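Local coordinates for oxidoreductase protein (Agrobacterium radiobacter, PDB 5UI9) that probably catalyses an NAD-dependent oxidation or reduction and binds a small dihydroxy acid beside the cofactor, at residues Ser154-Phe159 against Asp229-Thr234; Phe174-Leu179 against Lys209-Ala214; Leu197-Lys202 against Glu327-Ser332. All coordinates share one frame; numbering follows the deposited sequence.

In the fold
Followed from the N terminus, the chain completes a nucleotide-binding Rossmann domain and then enters the large mixed sheet of the C-terminal domain with strand 148-156. Contact 1 pairs the end of this strand with strand 225-231 and closes a loop of 69 residues. Nested inside that loop is contact 2, where the start of helix 175-191 is fastened to the segment leading into strand 213-220. Strand 194-202 also leaves from within these loops, but its partner in contact 3, helix 316-335, comes far later, so contact 3 crosses both others. Contacts 1 and 2 border the bound hydroxy acid; contact 3 ties the C-terminal helix to the sheet.

Contact 1 (Ser154-Phe159 against Asp229-Thr234); sequences SFRSGF and DVSYAT. With 8A1 ((2S)-2,3-dihydroxy-2-methylpropanoic acid), chain D.
With CG of Asp229 turned between its backbone N and carbonyl carbon (chi1 65°) and the chain of Arg156 bent at chi3 (77°), a carboxylate and a guanidinium from neighbouring parallel strands meet nearly coplanar. Arg156 NH1 reaches the anti lone pair of Asp229 OD2 at 2.9 Å in a salt bridge, while Ser154 OG donates to the same oxygen from its syn side, tilted well out of the carboxylate plane, at 2.7 Å. Arg152 pairs with Asp229 OD1. Ser231 CB lies over one face of the guanidinium, and Asp249 of the second subunit takes Arg156 NE. Phe155 projects from the other face of the sheet, its edge turned toward the face of Tyr232 in an offset edge-to-face pair with centroids 5.8 Å apart. Tyrosine suits this place because its ring packs while OH donates to the ligand O1 at 2.6 Å. Ser157 OG and Ser231 OG each accept from the backbone N two residues on, an ST turn in each case; Glu239 also bonds to Ser157 OG. Such paired parallel strand ends belong to the C-terminal sheet of a GFO/IDH/MocA oxidoreductase, here bordering the bound hydroxy acid, probably the substrate site.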
# COMPACT_ATOMS: atom_id res chain seq x y z
N SER A 154 -1.77 5.92 -4.97
CA SER A 154 -0.36 5.66 -5.30
C SER A 154 0.09 6.50 -6.49
O SER A 154 -0.56 6.51 -7.53
CB SER A 154 -0.18 4.17 -5.60
OG SER A 154 1.18 3.85 -5.81
N PHE A 155 1.20 7.21 -6.33
CA PHE A 155 1.83 7.97 -7.42
C PHE A 155 3.30 7.61 -7.37
O PHE A 155 4.05 8.15 -6.54
CB PHE A 155 1.60 9.47 -7.21
CG PHE A 155 2.08 10.35 -8.36
CD1 PHE A 155 3.43 10.65 -8.51
CD2 PHE A 155 1.17 10.92 -9.24
CE1 PHE A 155 3.86 11.47 -9.55
CE2 PHE A 155 1.60 11.74 -10.27
CZ PHE A 155 2.95 12.01 -10.42
N ARG A 156 3.70 6.66 -8.21
CA ARG A 156 5.08 6.17 -8.25
C ARG A 156 5.60 6.38 -9.66
O ARG A 156 5.03 5.85 -10.61
CB ARG A 156 5.16 4.69 -7.85
CG ARG A 156 4.44 4.35 -6.56
CD ARG A 156 4.84 2.97 -6.04
NE ARG A 156 6.16 3.01 -5.40
CZ ARG A 156 6.41 3.50 -4.18
NH1 ARG A 156 5.44 4.02 -3.43
NH2 ARG A 156 7.66 3.50 -3.72
N SER A 157 6.66 7.16 -9.77
CA SER A 157 7.14 7.69 -11.04
C SER A 157 8.66 7.77 -11.07
O SER A 157 9.30 7.83 -10.01
CB SER A 157 6.58 9.10 -11.25
OG SER A 157 7.03 9.66 -12.47
N GLY A 158 9.21 7.73 -12.27
CA GLY A 158 10.62 8.03 -12.52
C GLY A 158 10.79 9.22 -13.46
O GLY A 158 11.84 9.38 -14.07
N PHE A 159 9.76 10.06 -13.56
CA PHE A 159 9.73 11.18 -14.51
C PHE A 159 10.67 12.29 -14.04
O PHE A 159 10.74 12.59 -12.85
CB PHE A 159 8.30 11.73 -14.64
CG PHE A 159 8.15 12.84 -15.64
CD1 PHE A 159 8.20 12.58 -17.01
CD2 PHE A 159 7.94 14.16 -15.22
CE1 PHE A 159 8.05 13.60 -17.94
CE2 PHE A 159 7.79 15.18 -16.15
CZ PHE A 159 7.85 14.90 -17.51
N ASP A 229 1.06 6.29 -0.96
CA ASP A 229 2.46 5.98 -1.25
C ASP A 229 2.90 6.74 -2.50
O ASP A 229 2.28 6.64 -3.55
CB ASP A 229 2.69 4.46 -1.35
CG ASP A 229 1.96 3.82 -2.51
OD1 ASP A 229 0.78 3.44 -2.35
OD2 ASP A 229 2.58 3.62 -3.57
N VAL A 230 3.96 7.53 -2.34
CA VAL A 230 4.48 8.37 -3.40
C VAL A 230 5.98 8.16 -3.56
O VAL A 230 6.69 7.88 -2.59
CB VAL A 230 4.14 9.88 -3.18
CG1 VAL A 230 2.63 10.07 -3.18
CG2 VAL A 230 4.75 10.43 -1.91
N SER A 231 6.44 8.28 -4.80
CA SER A 231 7.84 8.09 -5.14
C SER A 231 8.16 8.78 -6.46
O SER A 231 7.38 8.66 -7.42
CB SER A 231 8.16 6.60 -5.27
OG SER A 231 9.47 6.37 -5.77
N TYR A 232 9.29 9.49 -6.50
CA TYR A 232 9.90 9.96 -7.76
C TYR A 232 11.21 9.19 -8.09
O TYR A 232 12.01 9.65 -8.92
CB TYR A 232 10.14 11.48 -7.71
CG TYR A 232 9.01 12.30 -8.31
CD1 TYR A 232 8.60 12.10 -9.63
CD2 TYR A 232 8.36 13.28 -7.56
CE1 TYR A 232 7.57 12.86 -10.19
CE2 TYR A 232 7.33 14.03 -8.11
CZ TYR A 232 6.95 13.82 -9.42
OH TYR A 232 5.93 14.56 -9.97
N ALA A 233 11.39 8.02 -7.48
CA ALA A 233 12.55 7.15 -7.76
C ALA A 233 12.13 5.74 -8.22
O ALA A 233 12.88 4.78 -8.05
CB ALA A 233 13.44 7.07 -6.52
N THR A 234 10.95 5.64 -8.83
CA THR A 234 10.39 4.36 -9.25
C THR A 234 10.63 4.21 -10.76
O THR A 234 10.18 5.04 -11.55
CB THR A 234 8.90 4.30 -8.90
OG1 THR A 234 8.75 4.37 -7.47
CG2 THR A 234 8.25 3.00 -9.40
OXT 8A1 D . 1.85 18.70 -10.56
C 8A1 D . 2.60 19.09 -9.64
O 8A1 D . 2.18 19.79 -8.69
CA 8A1 D . 4.05 18.69 -9.65
CB 8A1 D . 4.16 17.42 -8.79
O1 8A1 D . 5.46 16.83 -8.88
O2 8A1 D . 4.85 19.74 -9.09
C3 8A1 D . 4.52 18.45 -11.09
O HOH W 1 6.44 5.11 -1.13
O HOH W 2 12.31 11.35 -11.03

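Contact 2 (Phe174-Leu179 against Lys209-Ala214); sequences FIIEDL and KGEDVA. With 8A1 ((2S)-2,3-dihydroxy-2-methylpropanoic acid), chain D.
The ring of Phe174 meets Asp212 at its edge, where Phe174 CE2 touches Asp212 CB at 3.8 Å, and carries Ile175 CB over the rim of one face. The other important flat group, the carboxylate of Glu211, receives backbone N-H groups at both oxygens. Phe174 N approaches Glu211 OE1 on the syn side, 33° out of the carboxylate plane, at 3.0 Å. Ile176 N meets Glu211 OE2 nearly along its C-O axis, with an almost straight N-H...O angle of 175°. Between them Ile175 N uses a different acceptor, the backbone carbonyl Glu211 O, at 3.0 Å. Glutamate is long enough to fold back in this way: its CG sits between the backbone N and the carbonyl carbon, and a second bend at chi2 (-64°) brings the carboxylate across to the amides while its own carbonyl serves the one between. Tyr330 OH adds a further hydrogen bond to Glu211 OE2. Aliphatic side chains close round this polar centre: Ile176 CG1 rests on Ala214 CB at 3.6 Å, and the small alanine leaves room for the branched chain. One turn on, the carboxylate of Asp178 faces the ligand: Asp178 OD1 and OD2 accept from its hydroxyls O2 and O1, at 2.7 and 2.6 Å respectively. Phe174 occupies the N-cap position, yet its side chain is a hydrocarbon; Glu211 supplies the acceptors instead. A buried carboxylate facing the amino end of a helix would probably be stabilised in its anionic form by the helix dipole and these N-H donors.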
# COMPACT_ATOMS: atom_id res chain seq x y z
N PHE A 174 10.91 17.79 -0.22
CA PHE A 174 10.57 17.61 -1.63
C PHE A 174 9.20 16.93 -1.78
O PHE A 174 8.20 17.64 -1.82
CB PHE A 174 11.72 16.89 -2.39
CG PHE A 174 11.35 16.38 -3.78
CD1 PHE A 174 10.51 17.10 -4.63
CD2 PHE A 174 11.88 15.18 -4.24
CE1 PHE A 174 10.18 16.61 -5.89
CE2 PHE A 174 11.57 14.69 -5.50
CZ PHE A 174 10.71 15.41 -6.33
N ILE A 175 9.14 15.60 -1.83
CA ILE A 175 7.98 14.94 -2.44
C ILE A 175 6.63 15.10 -1.70
O ILE A 175 5.61 15.22 -2.37
CB ILE A 175 8.26 13.45 -2.77
CG1 ILE A 175 7.25 12.93 -3.81
CG2 ILE A 175 8.24 12.59 -1.51
CD1 ILE A 175 7.63 11.59 -4.39
N ILE A 176 6.62 15.12 -0.37
CA ILE A 176 5.34 15.28 0.35
C ILE A 176 4.75 16.69 0.09
O ILE A 176 3.57 16.82 -0.24
CB ILE A 176 5.43 15.00 1.87
CG1 ILE A 176 6.02 13.62 2.14
CG2 ILE A 176 4.04 15.11 2.51
CD1 ILE A 176 6.14 13.26 3.61
N GLU A 177 5.60 17.70 0.24
CA GLU A 177 5.24 19.09 -0.05
C GLU A 177 4.86 19.33 -1.52
O GLU A 177 3.91 20.06 -1.80
CB GLU A 177 6.41 20.02 0.32
CG GLU A 177 6.14 21.50 0.13
CD GLU A 177 7.34 22.39 0.43
OE1 GLU A 177 7.21 23.62 0.22
OE2 GLU A 177 8.40 21.89 0.87
N ASP A 178 5.59 18.72 -2.44
CA ASP A 178 5.36 18.97 -3.86
C ASP A 178 4.22 18.14 -4.45
O ASP A 178 3.38 18.66 -5.20
CB ASP A 178 6.63 18.67 -4.67
CG ASP A 178 6.41 18.79 -6.16
OD1 ASP A 178 5.87 19.84 -6.60
OD2 ASP A 178 6.74 17.84 -6.90
N LEU A 179 4.21 16.85 -4.12
CA LEU A 179 3.38 15.87 -4.82
C LEU A 179 2.41 15.16 -3.88
O LEU A 179 1.22 15.03 -4.20
CB LEU A 179 4.30 14.88 -5.55
CG LEU A 179 3.73 13.70 -6.33
CD1 LEU A 179 3.39 12.53 -5.42
CD2 LEU A 179 2.54 14.10 -7.20
N LYS A 209 18.46 17.14 -2.65
CA LYS A 209 18.59 17.41 -1.22
C LYS A 209 17.48 16.78 -0.36
O LYS A 209 17.70 16.49 0.81
CB LYS A 209 18.63 18.93 -0.97
N GLY A 210 16.30 16.57 -0.95
CA GLY A 210 15.10 16.22 -0.18
C GLY A 210 14.62 14.79 -0.37
O GLY A 210 15.18 14.05 -1.17
N GLU A 211 13.58 14.43 0.38
CA GLU A 211 13.01 13.08 0.33
C GLU A 211 12.22 12.88 -0.97
O GLU A 211 11.42 13.74 -1.35
CB GLU A 211 12.15 12.79 1.58
CG GLU A 211 10.67 13.17 1.56
CD GLU A 211 10.39 14.66 1.45
OE1 GLU A 211 11.30 15.49 1.66
OE2 GLU A 211 9.23 15.01 1.13
N ASP A 212 12.47 11.77 -1.66
CA ASP A 212 11.77 11.46 -2.91
C ASP A 212 10.89 10.22 -2.84
O ASP A 212 10.36 9.79 -3.86
CB ASP A 212 12.74 11.38 -4.10
CG ASP A 212 13.83 10.35 -3.91
OD1 ASP A 212 13.92 9.75 -2.83
OD2 ASP A 212 14.62 10.15 -4.85
N VAL A 213 10.73 9.67 -1.64
CA VAL A 213 9.87 8.53 -1.39
C VAL A 213 9.19 8.78 -0.06
O VAL A 213 9.84 9.16 0.91
CB VAL A 213 10.67 7.21 -1.33
CG1 VAL A 213 9.72 6.03 -1.14
CG2 VAL A 213 11.51 7.02 -2.59
N ALA A 214 7.87 8.58 -0.03
CA ALA A 214 7.08 8.76 1.18
C ALA A 214 5.94 7.76 1.21
O ALA A 214 5.26 7.56 0.20
CB ALA A 214 6.55 10.18 1.28
OXT 8A1 D . 1.85 18.70 -10.56
C 8A1 D . 2.60 19.09 -9.64
O 8A1 D . 2.18 19.79 -8.69
CA 8A1 D . 4.05 18.69 -9.65
CB 8A1 D . 4.16 17.42 -8.79
O1 8A1 D . 5.46 16.83 -8.88
O2 8A1 D . 4.85 19.74 -9.09
C3 8A1 D . 4.52 18.45 -11.09

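Contact 3 (Leu197-Lys202 against Glu327-Ser332); sequences LTARTK and EAAYES
Ala199 fits its methyl against the helix at Ala329, over the carbonyl O and beside the methyl: Ala199 CB lies 3.4 Å from Ala329 O and 3.8 Å from Ala329 CB. Two such small residues let strand and helix come close, their axes approaching to 6.5 Å at an angle of 65°. Beside this shallow meeting point the larger bump is Leu197. With its CG anti to the backbone N (chi1 -179°), the branch ending in CD2 is laid against the helix backbone, 3.6 Å from Ala329 CA, and reaches Ala328 CB at 4.2 Å. Ala328 and Ala329 thus present a low surface on which one leucine methyl can settle. Nearly one turn beyond Ala329 along the helix, Ser332 OG accepts from Ala199 N at 2.9 Å, and also bonds to the carbonyl of Arg337. Serine is short enough to fit here and still satisfy that amide. Arg200 starts out away from the helix, but its chain bends back so that NH1 bonds to Ala199 O, near Ser332, while NE pairs with Asp219 of the second subunit. Helix 316-335 covering one face of the mixed sheet is the open-faced alpha/beta layering of a GFO/IDH/MocA C-terminal domain.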
# COMPACT_ATOMS: atom_id res chain seq x y z
N LEU A 197 -2.45 9.92 11.51
CA LEU A 197 -1.55 9.76 10.37
C LEU A 197 -0.16 9.30 10.84
O LEU A 197 0.33 9.76 11.87
CB LEU A 197 -1.45 11.11 9.65
CG LEU A 197 -0.59 11.26 8.41
CD1 LEU A 197 -1.16 12.30 7.46
CD2 LEU A 197 0.86 11.60 8.75
N THR A 198 0.45 8.39 10.08
CA THR A 198 1.82 7.92 10.31
C THR A 198 2.57 7.87 8.99
O THR A 198 2.04 7.35 8.01
CB THR A 198 1.85 6.51 10.92
OG1 THR A 198 0.72 6.32 11.77
CG2 THR A 198 3.12 6.30 11.72
N ALA A 199 3.79 8.40 8.96
CA ALA A 199 4.54 8.54 7.71
C ALA A 199 5.99 8.08 7.83
O ALA A 199 6.56 8.07 8.91
CB ALA A 199 4.48 9.97 7.22
N ARG A 200 6.55 7.68 6.68
CA ARG A 200 7.95 7.29 6.55
C ARG A 200 8.47 7.89 5.26
O ARG A 200 7.77 7.88 4.25
CB ARG A 200 8.08 5.77 6.47
CG ARG A 200 7.53 5.03 7.67
CD ARG A 200 8.35 5.29 8.91
NE ARG A 200 7.87 4.48 10.03
CZ ARG A 200 6.94 4.85 10.92
NH1 ARG A 200 6.37 6.05 10.89
NH2 ARG A 200 6.60 3.99 11.87
N THR A 201 9.70 8.40 5.29
CA THR A 201 10.34 9.01 4.13
C THR A 201 11.78 8.57 3.97
O THR A 201 12.43 8.18 4.94
CB THR A 201 10.37 10.55 4.24
OG1 THR A 201 11.17 10.93 5.36
CG2 THR A 201 8.97 11.11 4.38
N LYS A 202 12.28 8.67 2.74
CA LYS A 202 13.70 8.50 2.46
C LYS A 202 14.11 9.21 1.17
O LYS A 202 13.25 9.62 0.38
CB LYS A 202 14.08 7.02 2.40
CG LYS A 202 13.37 6.21 1.32
CD LYS A 202 14.08 4.89 1.07
CE LYS A 202 13.99 3.94 2.26
NZ LYS A 202 12.58 3.58 2.62
N GLU A 327 2.10 18.61 6.85
CA GLU A 327 2.91 18.98 8.00
C GLU A 327 2.99 17.82 9.02
O GLU A 327 4.04 17.57 9.59
CB GLU A 327 2.38 20.27 8.64
CG GLU A 327 3.27 20.84 9.74
CD GLU A 327 2.98 22.31 10.03
OE1 GLU A 327 3.23 23.14 9.13
OE2 GLU A 327 2.51 22.62 11.15
N ALA A 328 1.87 17.12 9.21
CA ALA A 328 1.83 15.94 10.07
C ALA A 328 2.72 14.80 9.56
O ALA A 328 3.33 14.10 10.35
CB ALA A 328 0.40 15.45 10.23
N ALA A 329 2.77 14.63 8.24
CA ALA A 329 3.61 13.60 7.63
C ALA A 329 5.10 13.84 7.85
O ALA A 329 5.84 12.90 8.17
CB ALA A 329 3.31 13.46 6.14
N TYR A 330 5.54 15.09 7.70
CA TYR A 330 6.94 15.46 8.00
C TYR A 330 7.27 15.26 9.47
O TYR A 330 8.31 14.68 9.80
CB TYR A 330 7.25 16.90 7.56
CG TYR A 330 7.51 17.02 6.07
CD1 TYR A 330 8.63 16.43 5.50
CD2 TYR A 330 6.62 17.71 5.24
CE1 TYR A 330 8.87 16.52 4.14
CE2 TYR A 330 6.86 17.81 3.87
CZ TYR A 330 7.99 17.21 3.33
OH TYR A 330 8.24 17.28 1.98
N GLU A 331 6.38 15.73 10.35
CA GLU A 331 6.51 15.51 11.79
C GLU A 331 6.66 14.02 12.11
O GLU A 331 7.63 13.62 12.75
CB GLU A 331 5.30 16.09 12.54
CG GLU A 331 5.40 16.07 14.06
CD GLU A 331 4.20 16.72 14.75
OE1 GLU A 331 3.56 17.63 14.17
OE2 GLU A 331 3.90 16.31 15.89
N SER A 332 5.71 13.22 11.63
CA SER A 332 5.70 11.77 11.89
C SER A 332 6.95 11.05 11.38
O SER A 332 7.47 10.17 12.06
CB SER A 332 4.47 11.12 11.25
OG SER A 332 4.46 9.72 11.48